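Local coordinates for protein histidine kinase (Paraburkholderia phymatum, PDB 6NB0) that probably acts as a phosphorelay sensor kinase, transferring a phosphoryl group from ATP to a histidine side chain, at residues S66-S71 and A244-W249; A121-L126 and C254-E259; D140-D145 and A178-L183. One frame throughout, in Å; residues are numbered along the deposited sequence.

The three contacts grade from surface to interior. Contact 1 is a surface salt bridge between the end of helix 44-68 and the loop before helix 252-260, with its centre about 17 Å from the chain centre. Contact 2, partly buried, joins helix 109-125 to helix 252-260 through one arginine that meets both a hydroxyl and a leucine. Contact 3 is buried and packs helix 135-154 on helix 173-189 by methyl and ring-edge contacts plus one water bridge. Contacts 2 and 3 touch, Cys254 SG lying 3.5 Å from Ala179 O. Contacts 1 and 2 meet where Ile247 CD1 packs on Lys255 CD at 3.9 Å; contacts 1 and 3 do not touch.

Contact 1 of 3, residues S66-S71 and A244-W249; sequences SHDLRS and AGRISW
Arg246 sets the end of its guanidinium against the carboxylate of Asp68, the two flat groups nearly coplanar at 20° and reaching each other from opposite directions. The grip is bidentate: Arg246 NH2 donates to Asp68 OD1 at 2.8 Å, while Arg246 NH1 donates to Asp68 OD2 at 3.0 Å, in the guanidinium plane and on the syn lone pair. A weak third bond runs diagonally from Arg246 NH2 to Asp68 OD2. Only side chains span the gap, for the nearest CA atoms, those of Asp68 and Arg246, are 12.6 Å apart; the arginine covers its share with a chain extended from CG to NE.

Asp68 OD1 has a second donor. His67 ND1 bonds to Asp68 OD1 at 2.8 Å from the anti side, out of the carboxylate plane, leaving the syn side to the arginine. A chi1 of 175° swings the imidazole toward Asp68, and the ring rotation (chi2 -75°) puts ND1, not NE2, nearest the carboxylate. One carboxylate thus links the imidazole to the loop arginine, which also packs on Leu64 of helix 44-68.

The sequence Ser-His-Asp-Leu-Arg is the H-box of histidine kinases, in which the histidine is the phospho-acceptor; a histidine held through ND1 by the acidic residue that follows it is consistent with that role for His67.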
loop_
_atom_site.group_PDB
_atom_site.type_symbol
_atom_site.label_atom_id
_atom_site.label_comp_id
_atom_site.label_asym_id
_atom_site.label_seq_id
_atom_site.Cartn_x
_atom_site.Cartn_y
_atom_site.Cartn_z
ATOM N N SER A 66 -11.838 -13.426 1.663
ATOM C CA SER A 66 -12.868 -13.401 2.699
ATOM C C SER A 66 -14.211 -13.919 2.191
ATOM O O SER A 66 -15.029 -14.405 2.987
ATOM C CB SER A 66 -13.018 -11.970 3.238
ATOM O OG SER A 66 -14.177 -11.827 4.044
ATOM N N HIS A 67 -14.441 -13.854 0.882
ATOM C CA HIS A 67 -15.693 -14.266 0.266
ATOM C C HIS A 67 -15.633 -15.675 -0.315
ATOM O O HIS A 67 -16.487 -16.511 0.002
ATOM C CB HIS A 67 -16.075 -13.258 -0.830
ATOM C CG HIS A 67 -17.286 -13.648 -1.624
ATOM N ND1 HIS A 67 -17.263 -14.634 -2.589
ATOM C CD2 HIS A 67 -18.555 -13.174 -1.607
ATOM C CE1 HIS A 67 -18.466 -14.759 -3.121
ATOM N NE2 HIS A 67 -19.269 -13.882 -2.543
ATOM N N ASP A 68 -14.625 -15.960 -1.145
ATOM C CA ASP A 68 -14.696 -17.080 -2.082
ATOM C C ASP A 68 -14.470 -18.441 -1.435
ATOM O O ASP A 68 -14.873 -19.457 -2.016
ATOM C CB ASP A 68 -13.688 -16.882 -3.222
ATOM C CG ASP A 68 -14.249 -16.046 -4.371
ATOM O OD1 ASP A 68 -15.466 -15.763 -4.370
ATOM O OD2 ASP A 68 -13.472 -15.671 -5.278
ATOM N N LEU A 69 -13.849 -18.500 -0.257
ATOM C CA LEU A 69 -13.610 -19.787 0.386
ATOM C C LEU A 69 -14.870 -20.391 0.995
ATOM O O LEU A 69 -14.808 -21.505 1.533
ATOM C CB LEU A 69 -12.534 -19.648 1.466
ATOM N N ARG A 70 -16.007 -19.694 0.909
ATOM C CA ARG A 70 -17.222 -20.152 1.577
ATOM C C ARG A 70 -17.746 -21.447 0.967
ATOM O O ARG A 70 -18.156 -22.360 1.696
ATOM C CB ARG A 70 -18.293 -19.062 1.509
ATOM C CG ARG A 70 -19.432 -19.251 2.493
ATOM C CD ARG A 70 -18.963 -18.986 3.916
ATOM N NE ARG A 70 -18.639 -17.575 4.129
ATOM C CZ ARG A 70 -17.411 -17.061 4.099
ATOM N NH1 ARG A 70 -17.236 -15.765 4.309
ATOM N NH2 ARG A 70 -16.357 -17.833 3.866
ATOM N N SER A 71 -17.731 -21.546 -0.368
ATOM C CA SER A 71 -18.428 -22.595 -1.112
ATOM C C SER A 71 -17.641 -23.903 -1.221
ATOM O O SER A 71 -18.210 -24.967 -0.939
ATOM C CB SER A 71 -18.805 -22.086 -2.508
ATOM N N ALA A 244 -17.547 -12.772 -13.906
ATOM C CA ALA A 244 -18.719 -11.938 -14.123
ATOM C C ALA A 244 -18.887 -10.922 -12.997
ATOM O O ALA A 244 -18.937 -11.282 -11.817
ATOM C CB ALA A 244 -19.966 -12.824 -14.240
ATOM N N GLY A 245 -18.973 -9.646 -13.368
ATOM C CA GLY A 245 -19.159 -8.575 -12.417
ATOM C C GLY A 245 -17.913 -8.124 -11.682
ATOM O O GLY A 245 -18.012 -7.243 -10.822
ATOM N N ARG A 246 -16.746 -8.680 -11.991
ATOM C CA ARG A 246 -15.533 -8.391 -11.235
ATOM C C ARG A 246 -14.560 -7.541 -12.035
ATOM O O ARG A 246 -14.476 -7.637 -13.262
ATOM C CB ARG A 246 -14.863 -9.695 -10.787
ATOM C CG ARG A 246 -15.648 -10.391 -9.682
ATOM C CD ARG A 246 -14.917 -11.601 -9.127
ATOM N NE ARG A 246 -15.549 -12.110 -7.906
ATOM C CZ ARG A 246 -15.048 -13.091 -7.158
ATOM N NH1 ARG A 246 -13.902 -13.669 -7.501
ATOM N NH2 ARG A 246 -15.685 -13.494 -6.066
ATOM N N ILE A 247 -13.816 -6.698 -11.315
ATOM C CA ILE A 247 -12.854 -5.798 -11.920
ATOM C C ILE A 247 -11.489 -6.465 -11.957
ATOM O O ILE A 247 -11.219 -7.414 -11.223
ATOM C CB ILE A 247 -12.771 -4.474 -11.132
ATOM C CG1 ILE A 247 -12.376 -4.773 -9.671
ATOM C CG2 ILE A 247 -14.101 -3.726 -11.236
ATOM C CD1 ILE A 247 -11.938 -3.519 -8.881
ATOM N N SER A 248 -10.625 -5.941 -12.819
ATOM C CA SER A 248 -9.190 -6.172 -12.688
ATOM C C SER A 248 -8.736 -5.696 -11.307
ATOM O O SER A 248 -9.114 -4.608 -10.872
ATOM C CB SER A 248 -8.443 -5.417 -13.791
ATOM O OG SER A 248 -8.834 -5.864 -15.096
ATOM N N TRP A 249 -7.961 -6.529 -10.600
ATOM C CA TRP A 249 -7.640 -6.236 -9.198
ATOM C C TRP A 249 -7.028 -4.859 -9.035
ATOM O O TRP A 249 -7.281 -4.159 -8.041
ATOM C CB TRP A 249 -6.666 -7.271 -8.653
ATOM C CG TRP A 249 -7.195 -8.637 -8.583
ATOM C CD1 TRP A 249 -8.474 -9.047 -8.836
ATOM C CD2 TRP A 249 -6.457 -9.801 -8.208
ATOM N NE1 TRP A 249 -8.575 -10.411 -8.636
ATOM C CE2 TRP A 249 -7.348 -10.897 -8.259
ATOM C CE3 TRP A 249 -5.121 -10.029 -7.851
ATOM C CZ2 TRP A 249 -6.948 -12.203 -7.950
ATOM C CZ3 TRP A 249 -4.729 -11.337 -7.534
ATOM C CH2 TRP A 249 -5.637 -12.401 -7.599
#

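Contact 2 of 3, residues A121-L126 and C254-E259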
loop_
_atom_site.group_PDB
_atom_site.type_symbol
_atom_site.label_atom_id
_atom_site.label_comp_id
_atom_site.label_asym_id
_atom_site.label_seq_id
_atom_site.Cartn_x
_atom_site.Cartn_y
_atom_site.Cartn_z
ATOM N N ALA A 121 -11.722 -1.690 8.777
ATOM C CA ALA A 121 -10.977 -0.512 9.206
ATOM C C ALA A 121 -10.749 0.438 8.040
ATOM O O ALA A 121 -11.038 1.637 8.137
ATOM C CB ALA A 121 -9.650 -0.928 9.833
ATOM N N GLU A 122 -10.238 -0.085 6.924
ATOM C CA GLU A 122 -10.099 0.724 5.718
ATOM C C GLU A 122 -11.421 1.378 5.335
ATOM O O GLU A 122 -11.454 2.567 4.996
ATOM C CB GLU A 122 -9.571 -0.133 4.571
ATOM C CG GLU A 122 -9.109 0.678 3.364
ATOM C CD GLU A 122 -7.848 1.462 3.632
ATOM O OE1 GLU A 122 -6.859 0.842 4.064
ATOM O OE2 GLU A 122 -7.845 2.692 3.414
ATOM N N THR A 123 -12.525 0.621 5.407
ATOM C CA THR A 123 -13.846 1.187 5.142
ATOM C C THR A 123 -14.118 2.405 6.025
ATOM O O THR A 123 -14.582 3.442 5.536
ATOM C CB THR A 123 -14.930 0.119 5.345
ATOM O OG1 THR A 123 -14.745 -0.954 4.412
ATOM C CG2 THR A 123 -16.319 0.716 5.159
ATOM N N LYS A 124 -13.815 2.308 7.325
ATOM C CA LYS A 124 -14.046 3.438 8.225
ATOM C C LYS A 124 -13.084 4.593 7.950
ATOM O O LYS A 124 -13.460 5.758 8.120
ATOM C CB LYS A 124 -13.936 2.982 9.682
ATOM N N ALA A 125 -11.853 4.294 7.518
ATOM C CA ALA A 125 -10.915 5.351 7.135
ATOM C C ALA A 125 -11.453 6.185 5.976
ATOM O O ALA A 125 -11.310 7.414 5.960
ATOM C CB ALA A 125 -9.557 4.743 6.764
ATOM N N LEU A 126 -12.086 5.534 5.003
ATOM C CA LEU A 126 -12.501 6.206 3.775
ATOM C C LEU A 126 -13.725 7.100 3.960
ATOM O O LEU A 126 -14.149 7.751 2.995
ATOM C CB LEU A 126 -12.775 5.166 2.687
ATOM C CG LEU A 126 -11.590 4.319 2.226
ATOM C CD1 LEU A 126 -12.063 3.197 1.320
ATOM C CD2 LEU A 126 -10.576 5.192 1.508
ATOM N N CYS A 254 -10.070 2.664 -7.357
ATOM C CA CYS A 254 -11.220 3.356 -7.960
ATOM C C CYS A 254 -12.552 2.865 -7.394
ATOM O O CYS A 254 -13.432 3.662 -7.051
ATOM C CB CYS A 254 -11.212 3.160 -9.479
ATOM S SG CYS A 254 -9.693 3.761 -10.258
ATOM N N LYS A 255 -12.733 1.550 -7.338
ATOM C CA LYS A 255 -13.986 0.987 -6.837
ATOM C C LYS A 255 -14.205 1.338 -5.368
ATOM O O LYS A 255 -15.310 1.749 -4.969
ATOM C CB LYS A 255 -13.980 -0.531 -7.027
ATOM C CG LYS A 255 -15.244 -1.242 -6.503
ATOM C CD LYS A 255 -15.172 -2.741 -6.785
ATOM C CE LYS A 255 -16.451 -3.458 -6.336
ATOM N NZ LYS A 255 -16.427 -3.727 -4.883
ATOM N N ARG A 256 -13.168 1.167 -4.540
ATOM C CA ARG A 256 -13.315 1.434 -3.111
ATOM C C ARG A 256 -13.652 2.896 -2.855
ATOM O O ARG A 256 -14.513 3.210 -2.023
ATOM C CB ARG A 256 -12.031 1.050 -2.375
ATOM C CG ARG A 256 -12.004 -0.388 -1.886
ATOM C CD ARG A 256 -13.065 -0.607 -0.844
ATOM N NE ARG A 256 -12.516 -1.073 0.425
ATOM C CZ ARG A 256 -13.022 -0.753 1.609
ATOM N NH1 ARG A 256 -14.075 0.053 1.675
ATOM N NH2 ARG A 256 -12.471 -1.230 2.725
ATOM N N VAL A 257 -12.970 3.801 -3.548
ATOM C CA VAL A 257 -13.173 5.218 -3.283
ATOM C C VAL A 257 -14.533 5.653 -3.811
ATOM O O VAL A 257 -15.250 6.418 -3.166
ATOM C CB VAL A 257 -12.015 6.032 -3.894
ATOM C CG1 VAL A 257 -12.326 7.539 -3.879
ATOM C CG2 VAL A 257 -10.705 5.744 -3.147
ATOM N N ALA A 258 -14.921 5.142 -4.984
ATOM C CA ALA A 258 -16.257 5.434 -5.508
ATOM C C ALA A 258 -17.337 4.988 -4.533
ATOM O O ALA A 258 -18.252 5.757 -4.195
ATOM C CB ALA A 258 -16.442 4.756 -6.873
ATOM N N GLU A 259 -17.251 3.740 -4.054
ATOM C CA GLU A 259 -18.306 3.238 -3.194
ATOM C C GLU A 259 -18.286 3.923 -1.837
ATOM O O GLU A 259 -19.341 4.094 -1.227
ATOM C CB GLU A 259 -18.201 1.721 -3.051
ATOM C CG GLU A 259 -18.480 1.038 -4.396
ATOM C CD GLU A 259 -18.349 -0.470 -4.362
ATOM O OE1 GLU A 259 -17.973 -1.021 -3.299
ATOM O OE2 GLU A 259 -18.629 -1.095 -5.413
#
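The guanidinium of Arg256 straddles the hydroxyl of Thr123, crossing that side chain at about a right angle. Arg256 NH2 donates to Thr123 OG1 at 2.8 Å, a bent bond with the oxygen 23° out of the guanidinium plane, and a weak bond from Arg256 NH1 reaches the same oxygen at 3.0 Å. Leu126 meets the flat group differently: its CD1 sits over one face, 3.7 Å from Arg256 NH1 and offset toward the rim. The CB of Glu122 adds an oblique contact, 3.6 Å from Arg256 NH2. Arg256 was modelled in two conformers, and this grip describes one of them, so it may not be held all the time.

Behind this first shell, the backbone of helix 109-125 fixes the hydroxyl. Thr123 OG1 lies beside its own backbone N (chi1 -63°) and is hydrogen-bonded to Thr119 O one turn earlier, which orients the hydroxyl that accepts from the arginine; Arg256 NH2 makes a weak bond to the same carbonyl. On the other side, the arginine chain bends at chi2 and chi3 to bring its end to the helix.

Glu122 gives only its aliphatic part to this contact. Its chain bends at chi2 and carries the carboxylate away, so that Glu122 OE2 stays 6.1 Å from Arg256 NH2, while OE1 forms a salt bridge with Arg58 of the second subunit.

Helix 252-260 packs against three other helices and a strand: Arg256 faces helix 109-125 and also packs on Phe56 of helix 44-68, whereas Val257 and Cys254 lean on helix 173-189, and Cys254, Lys255 and Ala258 touch Phe265 of strand 264-267.

Contact 3 of 3, residues D140-D145 and A178-L183; sequences DETIGD and AALWLL
Thr142 points its CB at helix 173-189 and splits there into two branches that meet Leu180 in different ways. OG1 lies 3.7 Å from Leu180 CB, with Leu180 CD1 slightly farther off, and its polar need is met within its own helix by a hydrogen bond to Leu138 O. CG2, placed anti to the backbone N by a chi1 of -58°, presses on the neighbouring backbone, 3.6 Å from Leu180 O and 3.7 Å from Trp181 N. The methyl group thus packs mainly against main chain, with Leu180 CB also near, 3.9 Å from Thr142 CG2.

One turn on, Asp145 CB approaches the indole of Trp181 at its edge, 4.0 Å from CD1. A water in the ring plane completes the join: it accepts from Trp181 NE1 at 2.8 Å and donates to Asp145 O, satisfying the buried indole N-H. The Asp145 carboxylate turns to a salt bridge with Arg45.

The two segments run in broadly the same direction at a crossing angle of -46°. Beyond the contact, Trp181 packs on Arg49 and Thr53 of helix 44-68, Leu182 on helix 252-260, and Ala179 and Leu183 on strand 276-283 of the mixed sheet.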
loop_
_atom_site.group_PDB
_atom_site.type_symbol
_atom_site.label_atom_id
_atom_site.label_comp_id
_atom_site.label_asym_id
_atom_site.label_seq_id
_atom_site.Cartn_x
_atom_site.Cartn_y
_atom_site.Cartn_z
ATOM N N ASP A 140 -7.227 19.058 -13.425
ATOM C CA ASP A 140 -5.988 19.487 -14.075
ATOM C C ASP A 140 -4.770 18.854 -13.415
ATOM O O ASP A 140 -3.810 18.462 -14.098
ATOM C CB ASP A 140 -5.864 21.012 -14.041
ATOM C CG ASP A 140 -6.864 21.719 -14.950
ATOM O OD1 ASP A 140 -7.250 21.175 -15.996
ATOM O OD2 ASP A 140 -7.242 22.849 -14.617
ATOM N N GLU A 141 -4.785 18.752 -12.085
ATOM C CA GLU A 141 -3.689 18.080 -11.386
ATOM C C GLU A 141 -3.564 16.623 -11.801
ATOM O O GLU A 141 -2.450 16.112 -11.946
ATOM C CB GLU A 141 -3.898 18.178 -9.875
ATOM C CG GLU A 141 -2.836 17.462 -9.058
ATOM C CD GLU A 141 -2.902 17.807 -7.570
ATOM O OE1 GLU A 141 -4.027 18.012 -7.048
ATOM O OE2 GLU A 141 -1.818 17.894 -6.938
ATOM N N THR A 142 -4.701 15.930 -11.966
ATOM C CA THR A 142 -4.696 14.550 -12.425
ATOM C C THR A 142 -3.998 14.441 -13.773
ATOM O O THR A 142 -3.124 13.582 -13.980
ATOM C CB THR A 142 -6.142 14.019 -12.533
ATOM O OG1 THR A 142 -6.818 14.118 -11.257
ATOM C CG2 THR A 142 -6.155 12.552 -12.994
ATOM N N ILE A 143 -4.394 15.289 -14.716
ATOM C CA ILE A 143 -3.810 15.224 -16.057
ATOM C C ILE A 143 -2.315 15.482 -15.970
ATOM O O ILE A 143 -1.504 14.772 -16.576
ATOM C CB ILE A 143 -4.502 16.233 -16.993
ATOM C CG1 ILE A 143 -5.985 15.870 -17.178
ATOM C CG2 ILE A 143 -3.760 16.330 -18.336
ATOM C CD1 ILE A 143 -6.201 14.533 -17.886
ATOM N N GLY A 144 -1.938 16.520 -15.218
ATOM C CA GLY A 144 -0.532 16.858 -15.080
ATOM C C GLY A 144 0.286 15.734 -14.464
ATOM O O GLY A 144 1.371 15.416 -14.950
ATOM N N ASP A 145 -0.231 15.112 -13.394
ATOM C CA ASP A 145 0.499 14.034 -12.725
ATOM C C ASP A 145 0.679 12.808 -13.624
ATOM O O ASP A 145 1.749 12.190 -13.623
ATOM C CB ASP A 145 -0.223 13.628 -11.438
ATOM C CG ASP A 145 -0.052 14.650 -10.295
ATOM O OD1 ASP A 145 0.781 15.589 -10.399
ATOM O OD2 ASP A 145 -0.709 14.460 -9.240
ATOM N N ALA A 178 -6.412 10.209 -5.810
ATOM C CA ALA A 178 -5.805 8.911 -6.104
ATOM C C ALA A 178 -6.657 8.125 -7.103
ATOM O O ALA A 178 -6.131 7.492 -8.032
ATOM C CB ALA A 178 -5.630 8.140 -4.787
ATOM N N ALA A 179 -7.981 8.165 -6.932
ATOM C CA ALA A 179 -8.879 7.419 -7.809
ATOM C C ALA A 179 -8.808 7.918 -9.244
ATOM O O ALA A 179 -8.745 7.115 -10.182
ATOM C CB ALA A 179 -10.318 7.492 -7.277
ATOM N N LEU A 180 -8.798 9.242 -9.439
ATOM C CA LEU A 180 -8.734 9.766 -10.796
ATOM C C LEU A 180 -7.371 9.506 -11.414
ATOM O O LEU A 180 -7.275 9.186 -12.604
ATOM C CB LEU A 180 -9.051 11.257 -10.810
ATOM C CG LEU A 180 -10.468 11.599 -10.304
ATOM C CD1 LEU A 180 -10.602 13.098 -10.237
ATOM C CD2 LEU A 180 -11.534 11.028 -11.220
ATOM N N TRP A 181 -6.309 9.655 -10.623
ATOM C CA TRP A 181 -4.974 9.299 -11.109
ATOM C C TRP A 181 -4.950 7.875 -11.665
ATOM O O TRP A 181 -4.419 7.625 -12.753
ATOM C CB TRP A 181 -3.978 9.457 -9.953
ATOM C CG TRP A 181 -2.536 9.114 -10.310
ATOM C CD1 TRP A 181 -1.560 9.977 -10.721
ATOM C CD2 TRP A 181 -1.930 7.811 -10.241
ATOM N NE1 TRP A 181 -0.362 9.278 -10.928
ATOM C CE2 TRP A 181 -0.581 7.948 -10.642
ATOM C CE3 TRP A 181 -2.406 6.532 -9.883
ATOM C CZ2 TRP A 181 0.302 6.858 -10.688
ATOM C CZ3 TRP A 181 -1.522 5.454 -9.929
ATOM C CH2 TRP A 181 -0.197 5.622 -10.337
ATOM N N LEU A 182 -5.530 6.923 -10.924
ATOM C CA LEU A 182 -5.473 5.521 -11.343
ATOM C C LEU A 182 -6.372 5.274 -12.540
ATOM O O LEU A 182 -6.010 4.519 -13.451
ATOM C CB LEU A 182 -5.871 4.615 -10.169
ATOM C CG LEU A 182 -5.877 3.092 -10.425
ATOM C CD1 LEU A 182 -4.488 2.614 -10.893
ATOM C CD2 LEU A 182 -6.279 2.342 -9.141
ATOM N N LEU A 183 -7.548 5.911 -12.552
ATOM C CA LEU A 183 -8.452 5.830 -13.698
ATOM C C LEU A 183 -7.722 6.184 -14.993
ATOM O O LEU A 183 -7.824 5.465 -15.997
ATOM C CB LEU A 183 -9.632 6.779 -13.458
ATOM C CG LEU A 183 -10.996 6.500 -14.072
ATOM C CD1 LEU A 183 -11.622 5.297 -13.362
ATOM C CD2 LEU A 183 -11.883 7.749 -13.960
HETATM O O HOH W 1 2.148 10.118 -11.837
#